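Local coordinates for protein particle-associated lyase (Acinetobacter bacteriophage AP22, PDB 4Y9V) that probably cleaves the capsular polysaccharide of Acinetobacter baumannii, acting as the trimeric tailspike lyase of the phage, at residues A[66-69]-A[70-74]; A[401-404]-A[405-408]; A[467-470]-A[471-475]. All coordinates share one frame; numbering follows the deposited sequence. Where two conformers were deposited one is given.

Contact 1: A[66-69]-A[70-74]; sequences LNQV and KSDGV. With EDO (1,2-ethanediol), chain F.
Lys70 and Asn67 lie side by side on one turn of helix 63-71, their side chains pointing the same way. CB of Lys70 sits 3.8 Å from Leu66 O. The first torsion (chi1 76°) sets CG between the backbone N and the carbonyl carbon, which turns the chain back toward Asn67, Lys70 CG passing Asn67 O at 3.5 Å. CD skirts the Asn67 amide, and Lys70 CE comes to 3.3 Å from Asn67 OD1. A bend at the last torsion then carries NZ to a hydrogen bond with Glu91 O.

Asn67 O is gripped twice by Ser71. The backbone N and, in the conformer described, OG reach it from opposite faces of the carbonyl plane. The bond from Ser71 OG to Asn67 O is 2.8 Å long. One water donates to both Ser71 OG and Gln68 OE1.

The other end of the Gln68 amide faces Asp72, one turn on. Gln68 NE2 donates to Asp72 OD1 over 2.9 Å, coming from above the carboxylate plane. Amide and carboxylate are turned 58° against each other. Asp72 OD2 has different partners: it accepts from Tyr50 OH on helix 47-54, and from O2 of the ethanediol at 2.7 Å. The diol probably comes from the crystallisation liquor.

On the side facing helix 47-54, Val69 CG1 packs on Val74 CB at 3.6 Å. Both valines also touch Tyr50. The chain comes round to this pairing at Gly73, whose positive phi (77°) takes it out of the helical conformation. Gly73 N bonds back to Lys70 O, and Val74 N makes a weak bond of 3.3 Å to Val69 O. This is a Schellman motif, closing the C-terminal end of a short helix packed against strand 89-92.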
loop_
_atom_site.group_PDB
_atom_site.type_symbol
_atom_site.label_atom_id
_atom_site.label_comp_id
_atom_site.label_asym_id
_atom_site.label_seq_id
_atom_site.Cartn_x
_atom_site.Cartn_y
_atom_site.Cartn_z
ATOM N N LEU A 66 -43.972 9.845 -6.048
ATOM C CA LEU A 66 -42.559 10.041 -6.432
ATOM C C LEU A 66 -42.430 10.495 -7.877
ATOM O O LEU A 66 -41.654 11.387 -8.197
ATOM C CB LEU A 66 -41.766 8.761 -6.189
ATOM C CG LEU A 66 -41.641 8.343 -4.708
ATOM C CD1 LEU A 66 -40.883 7.031 -4.649
ATOM C CD2 LEU A 66 -40.933 9.374 -3.857
ATOM N N ASN A 67 -43.219 9.870 -8.769
ATOM C CA ASN A 67 -43.178 10.293 -10.177
ATOM C C ASN A 67 -43.632 11.749 -10.323
ATOM O O ASN A 67 -43.075 12.484 -11.135
ATOM C CB ASN A 67 -43.990 9.353 -11.036
ATOM C CG ASN A 67 -43.249 8.066 -11.398
ATOM O OD1 ASN A 67 -41.995 8.118 -11.506
ATOM N ND2 ASN A 67 -43.918 6.970 -11.546
ATOM N N GLN A 68 -44.662 12.182 -9.555
ATOM C CA GLN A 68 -45.119 13.559 -9.679
ATOM C C GLN A 68 -44.075 14.538 -9.143
ATOM O O GLN A 68 -43.853 15.590 -9.745
ATOM C CB GLN A 68 -46.465 13.749 -8.965
ATOM C CG GLN A 68 -47.063 15.101 -9.286
ATOM C CD GLN A 68 -47.496 15.184 -10.741
ATOM O OE1 GLN A 68 -48.062 14.215 -11.279
ATOM N NE2 GLN A 68 -47.238 16.291 -11.371
ATOM N N VAL A 69 -43.449 14.211 -8.015
ATOM C CA VAL A 69 -42.402 15.082 -7.462
ATOM C C VAL A 69 -41.286 15.288 -8.502
ATOM O O VAL A 69 -40.924 16.464 -8.735
ATOM C CB VAL A 69 -41.830 14.469 -6.161
ATOM C CG1 VAL A 69 -40.590 15.246 -5.728
ATOM C CG2 VAL A 69 -42.861 14.432 -5.047
ATOM N N LYS A 70 -40.803 14.235 -9.099
ATOM C CA LYS A 70 -39.704 14.365 -10.063
ATOM C C LYS A 70 -40.196 15.062 -11.329
ATOM O O LYS A 70 -39.482 15.858 -11.928
ATOM C CB LYS A 70 -38.987 13.060 -10.345
ATOM C CG LYS A 70 -39.614 12.072 -11.206
ATOM C CD LYS A 70 -38.842 10.731 -11.334
ATOM C CE LYS A 70 -39.416 9.897 -12.509
ATOM N NZ LYS A 70 -39.143 10.472 -13.826
ATOM N N SER A 71 -41.443 14.837 -11.726
ATOM C CA SER A 71 -41.992 15.454 -12.921
ATOM C C SER A 71 -42.160 16.954 -12.698
ATOM O O SER A 71 -42.105 17.810 -13.634
ATOM C CB SER A 71 -43.336 14.855 -13.259
ATOM O OG SER A 71 -43.177 13.516 -13.728
ATOM N N ASP A 72 -42.416 17.339 -11.467
ATOM C CA ASP A 72 -42.570 18.713 -11.136
ATOM C C ASP A 72 -41.150 19.388 -11.130
ATOM O O ASP A 72 -41.220 20.613 -10.950
ATOM C CB ASP A 72 -43.302 18.923 -9.804
ATOM C CG ASP A 72 -44.786 18.594 -9.847
ATOM O OD1 ASP A 72 -45.372 18.414 -10.951
ATOM O OD2 ASP A 72 -45.396 18.540 -8.742
ATOM N N GLY A 73 -40.113 18.667 -11.279
ATOM C CA GLY A 73 -38.798 19.311 -11.245
ATOM C C GLY A 73 -38.322 19.680 -9.860
ATOM O O GLY A 73 -37.444 20.552 -9.704
ATOM N N VAL A 74 -38.883 19.072 -8.791
ATOM C CA VAL A 74 -38.407 19.298 -7.411
ATOM C C VAL A 74 -36.991 18.832 -7.404
ATOM O O VAL A 74 -36.717 17.700 -7.846
ATOM C CB VAL A 74 -39.281 18.539 -6.427
ATOM C CG1 VAL A 74 -38.614 18.450 -5.041
ATOM C CG2 VAL A 74 -40.649 19.208 -6.325
HETATM C C1 EDO F . -49.223 18.008 -6.401
HETATM O O1 EDO F . -50.516 18.098 -7.030
HETATM C C2 EDO F . -48.238 18.822 -7.180
HETATM O O2 EDO F . -48.048 18.292 -8.463
HETATM O O HOH W 1 -46.358 12.870 -13.755
#

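Contact 2: A[401-404]-A[405-408]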
loop_
_atom_site.group_PDB
_atom_site.type_symbol
_atom_site.label_atom_id
_atom_site.label_comp_id
_atom_site.label_asym_id
_atom_site.label_seq_id
_atom_site.Cartn_x
_atom_site.Cartn_y
_atom_site.Cartn_z
ATOM N N SER A 401 -5.839 -30.663 -7.565
ATOM C CA SER A 401 -6.662 -30.444 -8.756
ATOM C C SER A 401 -6.629 -28.983 -9.176
ATOM O O SER A 401 -6.644 -28.692 -10.383
ATOM C CB SER A 401 -8.077 -30.947 -8.486
ATOM O OG SER A 401 -8.834 -30.760 -9.652
ATOM N N TRP A 402 -6.576 -28.040 -8.238
ATOM C CA TRP A 402 -6.372 -26.656 -8.532
ATOM C C TRP A 402 -5.253 -26.170 -7.611
ATOM O O TRP A 402 -5.266 -26.425 -6.411
ATOM C CB TRP A 402 -7.657 -25.800 -8.287
ATOM C CG TRP A 402 -8.772 -26.248 -9.169
ATOM C CD1 TRP A 402 -9.692 -27.234 -8.923
ATOM C CD2 TRP A 402 -9.058 -25.762 -10.493
ATOM N NE1 TRP A 402 -10.518 -27.402 -10.000
ATOM C CE2 TRP A 402 -10.160 -26.505 -10.977
ATOM C CE3 TRP A 402 -8.483 -24.777 -11.289
ATOM C CZ2 TRP A 402 -10.683 -26.285 -12.239
ATOM C CZ3 TRP A 402 -9.014 -24.555 -12.557
ATOM C CH2 TRP A 402 -10.101 -25.310 -13.005
ATOM N N SER A 403 -4.274 -25.477 -8.209
ATOM C CA SER A 403 -3.175 -24.912 -7.464
ATOM C C SER A 403 -3.620 -23.654 -6.700
ATOM O O SER A 403 -4.717 -23.148 -6.866
ATOM C CB SER A 403 -2.048 -24.572 -8.418
ATOM O OG SER A 403 -1.384 -25.734 -8.894
ATOM N N LEU A 404 -2.719 -23.162 -5.848
ATOM C CA LEU A 404 -3.023 -21.951 -5.085
ATOM C C LEU A 404 -3.523 -20.827 -6.020
ATOM O O LEU A 404 -4.531 -20.167 -5.734
ATOM C CB LEU A 404 -1.789 -21.491 -4.315
ATOM C CG LEU A 404 -2.059 -20.311 -3.361
ATOM C CD1 LEU A 404 -2.733 -20.782 -2.118
ATOM C CD2 LEU A 404 -0.730 -19.595 -3.033
ATOM N N VAL A 405 -2.767 -20.626 -7.082
ATOM C CA VAL A 405 -3.027 -19.656 -8.142
ATOM C C VAL A 405 -3.064 -20.480 -9.432
ATOM O O VAL A 405 -2.097 -21.148 -9.748
ATOM C CB VAL A 405 -1.890 -18.621 -8.205
ATOM C CG1 VAL A 405 -2.182 -17.610 -9.306
ATOM C CG2 VAL A 405 -1.662 -17.956 -6.852
ATOM N N HIS A 406 -4.211 -20.441 -10.140
ATOM C CA HIS A 406 -4.392 -21.339 -11.254
ATOM C C HIS A 406 -5.031 -20.581 -12.415
ATOM O O HIS A 406 -6.012 -19.872 -12.209
ATOM C CB HIS A 406 -5.279 -22.536 -10.844
ATOM C CG HIS A 406 -5.082 -23.766 -11.651
ATOM N ND1 HIS A 406 -4.570 -24.901 -11.072
ATOM C CD2 HIS A 406 -5.307 -24.025 -12.970
ATOM C CE1 HIS A 406 -4.501 -25.802 -12.022
ATOM N NE2 HIS A 406 -4.950 -25.326 -13.174
ATOM N N GLY A 407 -4.455 -20.762 -13.583
ATOM C CA GLY A 407 -5.013 -20.172 -14.791
ATOM C C GLY A 407 -5.236 -21.216 -15.856
ATOM O O GLY A 407 -4.434 -22.141 -16.010
ATOM N N ILE A 408 -6.320 -21.038 -16.602
ATOM C CA ILE A 408 -6.651 -21.887 -17.737
ATOM C C ILE A 408 -6.842 -20.981 -18.944
ATOM O O ILE A 408 -7.651 -20.086 -18.963
ATOM C CB ILE A 408 -7.951 -22.679 -17.505
ATOM C CG1 ILE A 408 -7.884 -23.503 -16.220
ATOM C CG2 ILE A 408 -8.268 -23.490 -18.745
ATOM C CD1 ILE A 408 -6.924 -24.654 -16.227
#
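Ser403 N donates to His406 ND1 over 2.9 Å, and the bond is nearly straight, with an N-H...N angle of 172°. The donor lies in the imidazole plane, at the ring edge. ND1 is therefore the acceptor nitrogen of this ring. The bond ties the backbone just before the strand to a side chain three residues on, and it fixes the rotation of the imidazole. CG of His406 stands anti to its backbone N (chi1 -155°), which swings the ring back over the loop 401-404.

One face of the imidazole is met by Trp402. The benzo edge of the indole points at it in a T-shaped pair, with the planes at 62° and the ring centroids 4.8 Å apart. Trp402 CE3 does most of the touching, 3.6 Å from His406 CG. The next carbon along the same edge, Trp402 CZ3, lies 3.8 Å from His406 CD2. Trp402 CZ3 also meets Ile408 CG1 at 4.0 Å, near the indole plane.

His406 and Ile408 alternate with Val405 and Gly407, as in any extended strand, and both turn to the side of the loop. The strand belongs to a parallel beta-helix of the pectin lyase-like kind. It runs between strands 376-378 and 435-441 of neighbouring coils, and the loop leads into it from strand 391-394.

Leu404, the last residue before the strand, packs on Cys375 of the coil before and Ile436 of the coil after. Leu404 CG lies 4.2 Å from Val405 CG2. Ser403 CB rests 3.7 Å from His406 ND1, while Ser403 OG bonds to Thr438 OG1. The indole of Trp402 also makes a cation-pi contact with Arg370, and Gln373 OE1 accepts from the backbone N of both Ser401 and Trp402.

Contact 3: A[467-470]-A[471-475]; sequences ALRH and WAWVE
Arg469 reaches over one face of the Trp473 indole. In the conformer described, Arg469 NH2 is the atom that touches, 3.3 Å from Trp473 CE3. Arg469 CZ is 4.9 Å from the centroid of the six-membered ring, close to its normal, in a cation-pi contact. The guanidinium does not lie flat on the ring: the planes are 78° apart, and its edge points at the face. The opposite indole face carries Glu475 CB.

His470 lies between Arg469 and Trp473. Its ring is set between its backbone N and carbonyl carbon (chi1 69°), which puts it beside the Arg469 side chain and under Trp473 CB. Arg469 NE donates to His470 ND1 over 3.1 Å, in the plane of both groups, which fixes how the guanidinium is turned. Trp473 CB sits over one imidazole face, 3.5 Å from His470 NE2, as a CH-pi contact. The Trp473 five-membered ring turns its edge to the same imidazole, planes at 64°.

Leu468 and Trp471 make a separate pair. Leu468 CD2 makes a CH-pi contact over the face of the Trp471 five-membered ring, 3.8 Å from its centroid and 3.5 Å from Trp471 NE1.

In the second shell, Thr438 OG1 bonds to His470 NE2 and Ser509 OG to Trp473 NE1. Tyr507 makes a cation-pi contact with Arg469 and an edge-to-face pair with Trp473.

The chain turns a corner at Trp471, which packs against strands 453-458 and 486-496, whereas Trp473 lies on Thr438 and Arg440. Strand 470-476 pairs in parallel with strand 435-441 and is the outermost strand of that sheet within the chain.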
loop_
_atom_site.group_PDB
_atom_site.type_symbol
_atom_site.label_atom_id
_atom_site.label_comp_id
_atom_site.label_asym_id
_atom_site.label_seq_id
_atom_site.Cartn_x
_atom_site.Cartn_y
_atom_site.Cartn_z
ATOM N N ALA A 467 4.018 -30.790 2.451
ATOM C CA ALA A 467 4.437 -31.315 1.157
ATOM C C ALA A 467 4.017 -30.326 0.082
ATOM O O ALA A 467 2.972 -29.670 0.213
ATOM C CB ALA A 467 3.827 -32.684 0.899
ATOM N N LEU A 468 4.821 -30.215 -0.952
ATOM C CA LEU A 468 4.552 -29.343 -2.099
ATOM C C LEU A 468 5.219 -29.952 -3.295
ATOM O O LEU A 468 6.410 -30.255 -3.251
ATOM C CB LEU A 468 5.110 -27.931 -1.805
ATOM C CG LEU A 468 4.932 -26.923 -2.954
ATOM C CD1 LEU A 468 3.483 -26.610 -3.232
ATOM C CD2 LEU A 468 5.706 -25.630 -2.639
ATOM N N ARG A 469 4.482 -30.107 -4.411
ATOM C CA ARG A 469 5.091 -30.630 -5.616
ATOM C C ARG A 469 5.865 -29.564 -6.381
ATOM O O ARG A 469 6.984 -29.842 -6.836
ATOM C CB ARG A 469 4.052 -31.285 -6.541
ATOM C CG ARG A 469 4.649 -31.997 -7.709
ATOM C CD ARG A 469 3.611 -32.500 -8.768
ATOM N NE ARG A 469 3.280 -31.395 -9.787
ATOM C CZ ARG A 469 2.803 -31.774 -10.948
ATOM N NH1 ARG A 469 2.408 -32.926 -11.624
ATOM N NH2 ARG A 469 2.607 -30.677 -11.738
ATOM N N HIS A 470 5.291 -28.382 -6.573
ATOM C CA HIS A 470 5.965 -27.359 -7.372
ATOM C C HIS A 470 5.561 -25.959 -6.945
ATOM O O HIS A 470 4.423 -25.713 -6.539
ATOM C CB HIS A 470 5.740 -27.531 -8.870
ATOM C CG HIS A 470 4.343 -27.273 -9.365
ATOM N ND1 HIS A 470 3.440 -28.281 -9.560
ATOM C CD2 HIS A 470 3.751 -26.099 -9.688
ATOM C CE1 HIS A 470 2.320 -27.675 -9.999
ATOM N NE2 HIS A 470 2.467 -26.379 -10.082
ATOM N N TRP A 471 6.505 -25.031 -7.153
ATOM C CA TRP A 471 6.214 -23.603 -7.085
ATOM C C TRP A 471 5.604 -23.096 -8.392
ATOM O O TRP A 471 4.594 -22.386 -8.344
ATOM C CB TRP A 471 7.469 -22.809 -6.689
ATOM C CG TRP A 471 7.753 -22.889 -5.210
ATOM C CD1 TRP A 471 8.529 -23.800 -4.552
ATOM C CD2 TRP A 471 7.213 -22.020 -4.228
ATOM N NE1 TRP A 471 8.514 -23.531 -3.195
ATOM C CE2 TRP A 471 7.714 -22.437 -2.961
ATOM C CE3 TRP A 471 6.373 -20.895 -4.275
ATOM C CZ2 TRP A 471 7.387 -21.788 -1.777
ATOM C CZ3 TRP A 471 6.062 -20.241 -3.085
ATOM C CH2 TRP A 471 6.563 -20.687 -1.850
ATOM N N ALA A 472 6.196 -23.401 -9.546
ATOM C CA ALA A 472 5.696 -22.924 -10.828
ATOM C C ALA A 472 5.634 -24.053 -11.856
ATOM O O ALA A 472 6.579 -24.831 -11.981
ATOM C CB ALA A 472 6.600 -21.818 -11.385
ATOM N N TRP A 473 4.543 -24.061 -12.630
ATOM C CA TRP A 473 4.414 -24.986 -13.764
ATOM C C TRP A 473 3.515 -24.336 -14.808
ATOM O O TRP A 473 2.502 -23.729 -14.456
ATOM C CB TRP A 473 3.824 -26.312 -13.327
ATOM C CG TRP A 473 3.839 -27.370 -14.389
ATOM C CD1 TRP A 473 4.832 -27.658 -15.285
ATOM C CD2 TRP A 473 2.799 -28.334 -14.632
ATOM N NE1 TRP A 473 4.481 -28.724 -16.070
ATOM C CE2 TRP A 473 3.242 -29.165 -15.700
ATOM C CE3 TRP A 473 1.538 -28.576 -14.070
ATOM C CZ2 TRP A 473 2.461 -30.221 -16.181
ATOM C CZ3 TRP A 473 0.769 -29.611 -14.546
ATOM C CH2 TRP A 473 1.230 -30.415 -15.612
ATOM N N VAL A 474 3.891 -24.468 -16.081
ATOM C CA VAL A 474 3.122 -23.990 -17.234
ATOM C C VAL A 474 3.161 -25.112 -18.265
ATOM O O VAL A 474 4.245 -25.556 -18.619
ATOM C CB VAL A 474 3.731 -22.701 -17.810
ATOM C CG1 VAL A 474 2.951 -22.260 -19.045
ATOM C CG2 VAL A 474 3.795 -21.594 -16.774
ATOM N N GLU A 475 1.995 -25.558 -18.777
ATOM C CA GLU A 475 2.009 -26.664 -19.715
ATOM C C GLU A 475 0.674 -26.742 -20.476
ATOM O O GLU A 475 -0.383 -26.336 -19.974
ATOM C CB GLU A 475 2.304 -27.979 -18.977
ATOM C CG GLU A 475 2.606 -29.191 -19.902
ATOM C CD GLU A 475 3.651 -28.868 -20.919
ATOM O OE1 GLU A 475 4.858 -28.993 -20.602
ATOM O OE2 GLU A 475 3.288 -28.433 -22.041
#

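Overall arrangement
Contacts 2 and 3 belong to one parallel sheet of the beta-helix, on strands 405-409 and 470-476. Strand 435-441 lies between them. Their centres are about 10 Å apart, and Thr438 OG1 bonds to both Ser403 OG and His470 NE2. Each pairs a histidine with a tryptophan at the entry to a strand. Contact 3 is buried and makes its cation-pi contact between its own residues, Arg469 on Trp473. Contact 2 is partly buried, its histidine takes a backbone bond, and its cation, Arg370, comes from outside the segments. Contact 1 is far off, with its centre about 53 Å from that of contact 2. It is a helix end nearer the surface, built mainly from hydrogen bonds.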